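Local coordinates for penicillin-binding protein 2 (Pbp2) (Helicobacter pylori, PDB 5LP5) that probably cross-links peptidoglycan as a penicillin-binding transpeptidase and forms, with MreC, a core complex of bacterial cell wall synthesis, at residues A[56-62]-A[231-237]; A[236-242]-A[581-587]; A[190-195]-A[398-402]. All blocks are in the same frame, centred on the assembly; numbering follows the deposited sequence.

Contact 1: residues A[56-62]-A[231-237]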
# COMPACT_ATOMS: atom_id res chain seq x y z
N ILE A 56 -7.68 -4.44 -3.61
CA ILE A 56 -9.06 -4.76 -3.95
C ILE A 56 -9.45 -4.06 -5.25
O ILE A 56 -9.32 -2.83 -5.39
CB ILE A 56 -10.06 -4.40 -2.82
CG1 ILE A 56 -9.74 -5.21 -1.57
CG2 ILE A 56 -11.50 -4.71 -3.23
CD1 ILE A 56 -10.53 -4.83 -0.34
N THR A 57 -9.93 -4.87 -6.20
CA THR A 57 -10.25 -4.37 -7.53
C THR A 57 -11.71 -4.59 -7.92
O THR A 57 -12.30 -5.65 -7.71
CB THR A 57 -9.34 -4.98 -8.63
OG1 THR A 57 -9.04 -6.36 -8.35
CG2 THR A 57 -8.06 -4.23 -8.70
N ASP A 58 -12.27 -3.50 -8.44
CA ASP A 58 -13.44 -3.45 -9.34
C ASP A 58 -13.50 -4.54 -10.44
O ASP A 58 -12.51 -5.17 -10.82
CB ASP A 58 -13.39 -2.04 -9.96
CG ASP A 58 -14.35 -1.82 -11.07
OD1 ASP A 58 -15.39 -1.18 -10.84
OD2 ASP A 58 -14.04 -2.23 -12.19
N ARG A 59 -14.70 -4.75 -10.94
CA ARG A 59 -14.95 -5.68 -12.05
C ARG A 59 -13.97 -5.54 -13.21
O ARG A 59 -13.59 -6.53 -13.81
CB ARG A 59 -16.35 -5.39 -12.57
CG ARG A 59 -16.83 -6.27 -13.68
CD ARG A 59 -18.31 -6.07 -13.88
NE ARG A 59 -18.85 -7.29 -14.45
CZ ARG A 59 -19.10 -8.39 -13.76
NH1 ARG A 59 -18.92 -8.44 -12.45
NH2 ARG A 59 -19.57 -9.45 -14.40
N ASN A 60 -13.62 -4.29 -13.51
CA ASN A 60 -12.80 -3.93 -14.65
C ASN A 60 -11.42 -3.48 -14.23
O ASN A 60 -10.76 -2.71 -14.96
CB ASN A 60 -13.48 -2.80 -15.43
CG ASN A 60 -14.80 -3.21 -16.03
OD1 ASN A 60 -14.93 -4.30 -16.58
ND2 ASN A 60 -15.78 -2.31 -15.95
N ASP A 61 -10.97 -3.93 -13.07
CA ASP A 61 -9.60 -3.68 -12.62
C ASP A 61 -9.33 -2.21 -12.23
O ASP A 61 -8.18 -1.78 -12.21
CB ASP A 61 -8.59 -4.16 -13.70
CG ASP A 61 -8.73 -5.64 -14.03
OD1 ASP A 61 -8.91 -6.43 -13.08
OD2 ASP A 61 -8.63 -6.02 -15.23
N GLU A 62 -10.36 -1.45 -11.90
CA GLU A 62 -10.14 -0.17 -11.22
C GLU A 62 -9.76 -0.44 -9.75
O GLU A 62 -10.18 -1.44 -9.16
CB GLU A 62 -11.40 0.71 -11.30
CG GLU A 62 -11.85 1.09 -12.70
CD GLU A 62 -11.09 2.25 -13.29
OE1 GLU A 62 -10.74 3.20 -12.57
OE2 GLU A 62 -10.86 2.23 -14.52
N LEU A 231 -7.58 -9.17 -4.78
CA LEU A 231 -8.98 -9.63 -4.79
C LEU A 231 -9.83 -8.78 -5.73
O LEU A 231 -9.86 -7.55 -5.65
CB LEU A 231 -9.59 -9.59 -3.39
CG LEU A 231 -11.05 -10.00 -3.21
CD1 LEU A 231 -11.29 -11.45 -3.61
CD2 LEU A 231 -11.47 -9.80 -1.76
N GLN A 232 -10.53 -9.46 -6.62
CA GLN A 232 -11.39 -8.79 -7.59
C GLN A 232 -12.87 -8.93 -7.22
O GLN A 232 -13.37 -10.05 -7.01
CB GLN A 232 -11.13 -9.35 -8.98
CG GLN A 232 -11.53 -8.38 -10.08
CD GLN A 232 -11.60 -9.02 -11.44
OE1 GLN A 232 -11.48 -10.24 -11.61
NE2 GLN A 232 -11.83 -8.16 -12.45
N LEU A 233 -13.57 -7.79 -7.18
CA LEU A 233 -14.99 -7.72 -6.88
C LEU A 233 -15.80 -7.45 -8.13
O LEU A 233 -15.30 -6.86 -9.10
CB LEU A 233 -15.30 -6.60 -5.87
CG LEU A 233 -14.52 -6.58 -4.57
CD1 LEU A 233 -15.06 -5.50 -3.67
CD2 LEU A 233 -14.60 -7.92 -3.88
N SER A 234 -17.07 -7.84 -8.09
CA SER A 234 -17.98 -7.72 -9.22
C SER A 234 -18.56 -6.33 -9.42
O SER A 234 -19.15 -6.06 -10.45
CB SER A 234 -19.11 -8.73 -9.07
OG SER A 234 -19.73 -8.59 -7.80
N LEU A 235 -18.39 -5.45 -8.44
CA LEU A 235 -18.87 -4.08 -8.61
C LEU A 235 -18.39 -3.44 -9.91
O LEU A 235 -17.31 -3.76 -10.39
CB LEU A 235 -18.40 -3.20 -7.45
CG LEU A 235 -18.89 -3.50 -6.05
CD1 LEU A 235 -18.23 -2.51 -5.10
CD2 LEU A 235 -20.39 -3.40 -5.96
N ASP A 236 -19.18 -2.53 -10.47
CA ASP A 236 -18.70 -1.65 -11.52
C ASP A 236 -18.67 -0.24 -10.98
O ASP A 236 -19.68 0.30 -10.60
CB ASP A 236 -19.62 -1.71 -12.74
CG ASP A 236 -19.09 -0.87 -13.93
OD1 ASP A 236 -18.35 0.12 -13.70
OD2 ASP A 236 -19.45 -1.19 -15.09
N LYS A 237 -17.49 0.34 -10.96
CA LYS A 237 -17.26 1.67 -10.37
C LYS A 237 -18.15 2.77 -10.97
O LYS A 237 -18.54 3.70 -10.27
CB LYS A 237 -15.78 2.04 -10.54
CG LYS A 237 -15.41 3.42 -10.07
CD LYS A 237 -13.97 3.74 -10.46
CE LYS A 237 -13.68 5.20 -10.17
NZ LYS A 237 -12.24 5.56 -10.19
O HOH W 1 -15.65 -0.04 -13.27
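Ile56 and Leu231 pair as neighbours on parallel strands and share the face covered by helices 190-194 and 196-200; the branch methyl CG2 of Ile56 also reaches CD1 of Leu233 at 3.7 Å. Thr57 carries the next step of the strand pair: its N gives a hydrogen bond to Leu231 O (2.7 Å), and its O receives Leu233 N with an N-H...O angle of 178°. Its hydroxyl, placed between backbone N and carbonyl carbon (chi1 37°), leans back over the same Leu231 O, 3.1 Å from OG1 and well above the carbonyl plane, so this oxygen is gripped twice. Asp58 then turns the chain. OD2 closes an Asx turn onto Asn60 N, while OD1 takes Lys237 N at 2.6 Å. A water donates to Asp58 OD1 and to Asp236 OD1, bridging two carboxylates; Asp236 is held further by Arg238 and Tyr587. The extended Gln232 runs alongside the turn, CG 3.4 Å from Asp58 O, with a weak NE2 bond to that oxygen. Arg59 stretches out from CG to NE and lays NH1 against a lone pair of Ser234 O (3.1 Å), while NH2 pairs with Glu263. The side chain of Glu62 bends at chi2 (-81°) and crosses the extended Lys237 at about a right angle, with a long salt bridge of 3.7 Å between OE1 and NZ. A short parallel strand pair thus runs into an Asx and type I turn whose first residue, Asp58, holds Lys237 N, tying the N-terminal module to the helix packed on the transpeptidase sheet.

Contact 2: residues A[236-242]-A[581-587]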
# COMPACT_ATOMS: atom_id res chain seq x y z
N ASP A 236 -19.18 -2.53 -10.47
CA ASP A 236 -18.70 -1.65 -11.52
C ASP A 236 -18.67 -0.24 -10.98
O ASP A 236 -19.68 0.30 -10.60
CB ASP A 236 -19.62 -1.71 -12.74
CG ASP A 236 -19.09 -0.87 -13.93
OD1 ASP A 236 -18.35 0.12 -13.70
OD2 ASP A 236 -19.45 -1.19 -15.09
N LYS A 237 -17.49 0.34 -10.96
CA LYS A 237 -17.26 1.67 -10.37
C LYS A 237 -18.15 2.77 -10.97
O LYS A 237 -18.54 3.70 -10.27
CB LYS A 237 -15.78 2.04 -10.54
CG LYS A 237 -15.41 3.42 -10.07
CD LYS A 237 -13.97 3.74 -10.46
CE LYS A 237 -13.68 5.20 -10.17
NZ LYS A 237 -12.24 5.56 -10.19
N ARG A 238 -18.48 2.65 -12.25
CA ARG A 238 -19.33 3.65 -12.89
C ARG A 238 -20.76 3.52 -12.36
O ARG A 238 -21.38 4.51 -11.97
CB ARG A 238 -19.31 3.48 -14.40
CG ARG A 238 -17.96 3.80 -15.02
CD ARG A 238 -17.80 3.19 -16.41
NE ARG A 238 -17.83 1.73 -16.35
CZ ARG A 238 -17.89 0.93 -17.40
NH1 ARG A 238 -17.91 1.42 -18.63
NH2 ARG A 238 -17.94 -0.39 -17.23
N LEU A 239 -21.26 2.29 -12.35
CA LEU A 239 -22.60 2.02 -11.86
C LEU A 239 -22.81 2.44 -10.41
O LEU A 239 -23.89 2.91 -10.07
CB LEU A 239 -22.92 0.54 -12.00
CG LEU A 239 -23.07 -0.00 -13.42
CD1 LEU A 239 -23.38 -1.50 -13.37
CD2 LEU A 239 -24.14 0.73 -14.20
N GLN A 240 -21.79 2.29 -9.56
CA GLN A 240 -21.87 2.74 -8.16
C GLN A 240 -21.87 4.25 -8.05
O GLN A 240 -22.54 4.82 -7.19
CB GLN A 240 -20.74 2.19 -7.30
CG GLN A 240 -21.06 0.85 -6.62
CD GLN A 240 -21.62 0.95 -5.21
OE1 GLN A 240 -22.25 0.01 -4.76
NE2 GLN A 240 -21.37 2.05 -4.50
N LYS A 241 -21.12 4.93 -8.91
CA LYS A 241 -21.14 6.38 -8.88
C LYS A 241 -22.51 6.89 -9.27
O LYS A 241 -22.98 7.89 -8.72
CB LYS A 241 -20.04 6.98 -9.75
CG LYS A 241 -18.69 6.94 -9.08
CD LYS A 241 -17.65 7.76 -9.80
CE LYS A 241 -16.31 7.59 -9.10
NZ LYS A 241 -15.23 8.33 -9.81
N GLU A 242 -23.16 6.19 -10.20
CA GLU A 242 -24.54 6.50 -10.57
C GLU A 242 -25.42 6.33 -9.36
O GLU A 242 -26.21 7.21 -9.02
CB GLU A 242 -25.02 5.58 -11.70
CG GLU A 242 -26.47 5.80 -12.14
CD GLU A 242 -26.77 7.25 -12.54
OE1 GLU A 242 -25.83 8.01 -12.81
OE2 GLU A 242 -27.96 7.62 -12.58
N LYS A 581 -28.43 3.53 -17.42
CA LYS A 581 -26.97 3.49 -17.24
C LYS A 581 -26.39 2.12 -17.65
O LYS A 581 -25.30 2.04 -18.21
CB LYS A 581 -26.62 3.82 -15.78
CG LYS A 581 -25.14 3.87 -15.43
CD LYS A 581 -24.36 4.91 -16.22
CE LYS A 581 -24.79 6.33 -15.90
NZ LYS A 581 -23.92 7.27 -16.67
N LEU A 582 -27.12 1.03 -17.39
CA LEU A 582 -26.70 -0.32 -17.82
C LEU A 582 -26.80 -0.47 -19.35
O LEU A 582 -26.09 -1.27 -19.96
CB LEU A 582 -27.56 -1.39 -17.14
CG LEU A 582 -27.47 -1.50 -15.61
CD1 LEU A 582 -28.62 -2.32 -15.04
CD2 LEU A 582 -26.16 -2.13 -15.17
N TYR A 583 -27.73 0.28 -19.95
CA TYR A 583 -27.93 0.31 -21.38
C TYR A 583 -26.81 1.11 -22.01
O TYR A 583 -26.11 0.65 -22.90
CB TYR A 583 -29.27 1.01 -21.67
CG TYR A 583 -29.71 1.07 -23.12
CD1 TYR A 583 -30.16 -0.07 -23.77
CD2 TYR A 583 -29.69 2.27 -23.83
CE1 TYR A 583 -30.56 -0.02 -25.09
CE2 TYR A 583 -30.09 2.32 -25.15
CZ TYR A 583 -30.53 1.17 -25.77
OH TYR A 583 -30.95 1.22 -27.07
N GLU A 584 -26.65 2.33 -21.51
CA GLU A 584 -25.56 3.22 -21.88
C GLU A 584 -24.21 2.49 -21.90
O GLU A 584 -23.38 2.76 -22.77
CB GLU A 584 -25.52 4.38 -20.90
CG GLU A 584 -24.65 5.55 -21.31
CD GLU A 584 -24.70 6.69 -20.29
OE1 GLU A 584 -25.74 6.87 -19.59
OE2 GLU A 584 -23.67 7.40 -20.18
N LEU A 585 -23.99 1.59 -20.94
CA LEU A 585 -22.68 0.94 -20.79
C LEU A 585 -22.64 -0.48 -21.38
O LEU A 585 -21.64 -1.19 -21.24
CB LEU A 585 -22.26 0.92 -19.33
CG LEU A 585 -22.13 2.25 -18.58
CD1 LEU A 585 -21.92 2.01 -17.08
CD2 LEU A 585 -20.99 3.11 -19.13
N GLY A 586 -23.70 -0.88 -22.06
CA GLY A 586 -23.68 -2.09 -22.88
C GLY A 586 -23.96 -3.40 -22.18
O GLY A 586 -23.77 -4.47 -22.79
N TYR A 587 -24.43 -3.36 -20.94
CA TYR A 587 -24.76 -4.59 -20.22
C TYR A 587 -25.98 -5.31 -20.86
O TYR A 587 -26.17 -6.53 -20.71
CB TYR A 587 -25.05 -4.29 -18.74
CG TYR A 587 -23.81 -4.05 -17.87
CD1 TYR A 587 -23.36 -2.76 -17.61
CD2 TYR A 587 -23.13 -5.10 -17.28
CE1 TYR A 587 -22.26 -2.52 -16.81
CE2 TYR A 587 -22.03 -4.87 -16.49
CZ TYR A 587 -21.59 -3.58 -16.25
OH TYR A 587 -20.48 -3.35 -15.46
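Leu239 of helix 237-246 reaches across to Leu582 near the end of helix 572-584, joining the N- and C-terminal helices that lie together on the central antiparallel sheet of the penicillin-binding transpeptidase fold. The two leucines meet at about a right angle, with CD1 of Leu239 against CD2 of Leu582 at 3.4 Å. CD2 of Leu239 lies against CG of Lys581 (3.5 Å), the two side chains sliding past each other in opposite directions. The doubly bent Lys581 brings CE to 3.7 Å from Glu242 OE1, the charged ends staying beyond salt-bridge range. Tyr587 approaches Leu239 from the opposite direction, Tyr587 CE1 3.8 Å from Leu239 CD1. Leu265 and Val266 of strand 264-270 cover Leu239 from the sheet side. A Schellman motif with Gly586 at C-prime ends helix 572-584 and leads to Tyr587, whose OH donates to Asp236 OD2 at the ring edge, ring and carboxylate planes 55° apart. Asp236 is also the N-cap of helix 237-246, and its OD1 accepts both N and NE of Arg238, NE lying on the syn lone pair at 3.1 Å. The Arg238 side chain bends at chi3 (-63°), which turns the guanidinium edge-on to the aspartate; one face is met by Leu585 CD1, 4.1 Å above the plane and offset toward the rim.

Contact 3: residues A[190-195]-A[398-402]; sequences GIEKEY and VDLPN
The carboxylate of Asp399 is gripped by three donors: across the contact Tyr195 OH donates to OD2 at 2.9 Å, on the anti lone pair, and from a neighbouring loop Ala462 N binds the same oxygen and Phe461 N binds OD1. Ring and carboxylate are turned 79° apart, and Asp399 OD2 sits at the edge of the tyrosine, 3.3 Å from Tyr195 CE1. Asp399 is the centre of an inverse gamma turn. Beside this bond the contact is mostly carbon against carbon and carbonyl. CD1 of Ile191 touches Asp399 O at 3.5 Å, and its CG1 meets CD2 of Leu400 where the two side chains cross at about a right angle. Leu400 CD2 also lies 3.8 Å from CA of Gly190, resting on a backbone with no side chain in the way. Glu194 bends at chi2 (81°), CG against Asp399 O at 3.4 Å; its OE1 lies by Pro401 N, which has no hydrogen to give. Lys193, extended, lays CD 4.0 Å from CG of Pro401. One tyrosine-to-aspartate hydrogen bond and van der Waals contacts of Ile191, Lys193 and Glu194 with residues 399-401 thus join the N-terminal module to a transpeptidase loop; three donors on the carboxylate would be expected to keep Asp399 ionised.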
# COMPACT_ATOMS: atom_id res chain seq x y z
N GLY A 190 -16.79 -5.31 6.69
CA GLY A 190 -17.01 -5.67 5.30
C GLY A 190 -15.97 -6.60 4.68
O GLY A 190 -15.45 -7.50 5.35
N ILE A 191 -15.68 -6.36 3.40
CA ILE A 191 -14.79 -7.22 2.62
C ILE A 191 -13.39 -7.31 3.21
O ILE A 191 -12.78 -8.38 3.20
CB ILE A 191 -14.73 -6.74 1.15
CG1 ILE A 191 -16.05 -7.07 0.45
CG2 ILE A 191 -13.59 -7.37 0.37
CD1 ILE A 191 -16.28 -8.53 0.14
N GLU A 192 -12.87 -6.20 3.72
CA GLU A 192 -11.55 -6.21 4.35
C GLU A 192 -11.54 -7.24 5.46
O GLU A 192 -10.52 -7.87 5.73
CB GLU A 192 -11.22 -4.86 4.93
CG GLU A 192 -10.92 -3.78 3.91
CD GLU A 192 -9.49 -3.82 3.38
OE1 GLU A 192 -8.87 -4.91 3.42
OE2 GLU A 192 -8.98 -2.75 2.92
N LYS A 193 -12.67 -7.37 6.15
CA LYS A 193 -12.79 -8.34 7.21
C LYS A 193 -13.12 -9.73 6.66
O LYS A 193 -12.46 -10.69 6.99
CB LYS A 193 -13.85 -7.92 8.21
CG LYS A 193 -13.73 -8.72 9.49
CD LYS A 193 -14.92 -8.62 10.38
CE LYS A 193 -14.88 -9.78 11.35
NZ LYS A 193 -15.86 -9.61 12.44
N GLU A 194 -14.13 -9.82 5.81
CA GLU A 194 -14.57 -11.12 5.31
C GLU A 194 -13.40 -11.86 4.64
O GLU A 194 -13.21 -13.06 4.84
CB GLU A 194 -15.77 -10.97 4.37
CG GLU A 194 -16.37 -12.28 3.84
CD GLU A 194 -17.31 -12.98 4.78
OE1 GLU A 194 -17.71 -12.40 5.80
OE2 GLU A 194 -17.69 -14.12 4.48
N TYR A 195 -12.59 -11.14 3.88
CA TYR A 195 -11.52 -11.77 3.13
C TYR A 195 -10.15 -11.40 3.69
O TYR A 195 -9.18 -11.28 2.93
CB TYR A 195 -11.64 -11.43 1.63
CG TYR A 195 -12.80 -12.16 0.95
CD1 TYR A 195 -14.00 -11.52 0.69
CD2 TYR A 195 -12.68 -13.51 0.59
CE1 TYR A 195 -15.05 -12.19 0.09
CE2 TYR A 195 -13.72 -14.17 -0.02
CZ TYR A 195 -14.90 -13.51 -0.26
OH TYR A 195 -15.95 -14.17 -0.87
N VAL A 398 -24.64 -13.70 1.51
CA VAL A 398 -23.76 -12.72 0.90
C VAL A 398 -22.41 -12.84 1.58
O VAL A 398 -22.34 -13.23 2.74
CB VAL A 398 -24.37 -11.30 1.00
CG1 VAL A 398 -24.31 -10.78 2.42
CG2 VAL A 398 -23.69 -10.34 0.05
N ASP A 399 -21.34 -12.56 0.84
CA ASP A 399 -19.99 -12.65 1.38
C ASP A 399 -19.55 -11.37 2.13
O ASP A 399 -18.56 -10.70 1.77
CB ASP A 399 -18.98 -13.09 0.29
CG ASP A 399 -18.92 -12.14 -0.90
OD1 ASP A 399 -19.86 -11.37 -1.15
OD2 ASP A 399 -17.89 -12.16 -1.60
N LEU A 400 -20.31 -11.05 3.17
CA LEU A 400 -19.96 -10.04 4.15
C LEU A 400 -20.17 -10.67 5.52
O LEU A 400 -20.77 -11.73 5.62
CB LEU A 400 -20.85 -8.81 4.02
CG LEU A 400 -20.68 -7.92 2.80
CD1 LEU A 400 -21.65 -6.74 2.88
CD2 LEU A 400 -19.24 -7.44 2.75
N PRO A 401 -19.66 -10.01 6.57
CA PRO A 401 -19.98 -10.50 7.92
C PRO A 401 -21.40 -10.12 8.38
O PRO A 401 -21.95 -9.07 8.01
CB PRO A 401 -18.93 -9.82 8.80
CG PRO A 401 -17.99 -9.10 7.88
CD PRO A 401 -18.74 -8.87 6.61
N ASN A 402 -21.97 -11.00 9.20
CA ASN A 402 -23.23 -10.76 9.91
C ASN A 402 -24.38 -10.33 9.02
O ASN A 402 -24.94 -9.29 9.26
CB ASN A 402 -23.04 -9.67 10.98
CG ASN A 402 -22.34 -10.18 12.22
OD1 ASN A 402 -21.11 -10.30 12.27
ND2 ASN A 402 -23.13 -10.44 13.26

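From the N terminus, residues 56-62 meet 231-237 in contact 1, which closes a loop of 168 residues over most of the dimerisation-family region. Contact 2 opens at once, sharing Asp236 and Lys237, and closes only at 581-587, bringing the C terminus back to helix 237-246, which packs on the transpeptidase sheet. The two run in series, centres about 13 Å apart, and touch where Asn60 lies beside Arg238. Contact 3 starts inside the first loop, at 190-195, and ends inside the second, at 398-402, so it crosses both. Leu231 and Ile56 touch helix 190-194, linking contacts 1 and 3, whereas contacts 2 and 3 do not touch. Contacts 1 and 3 together fasten the N-terminal module to the transpeptidase domain.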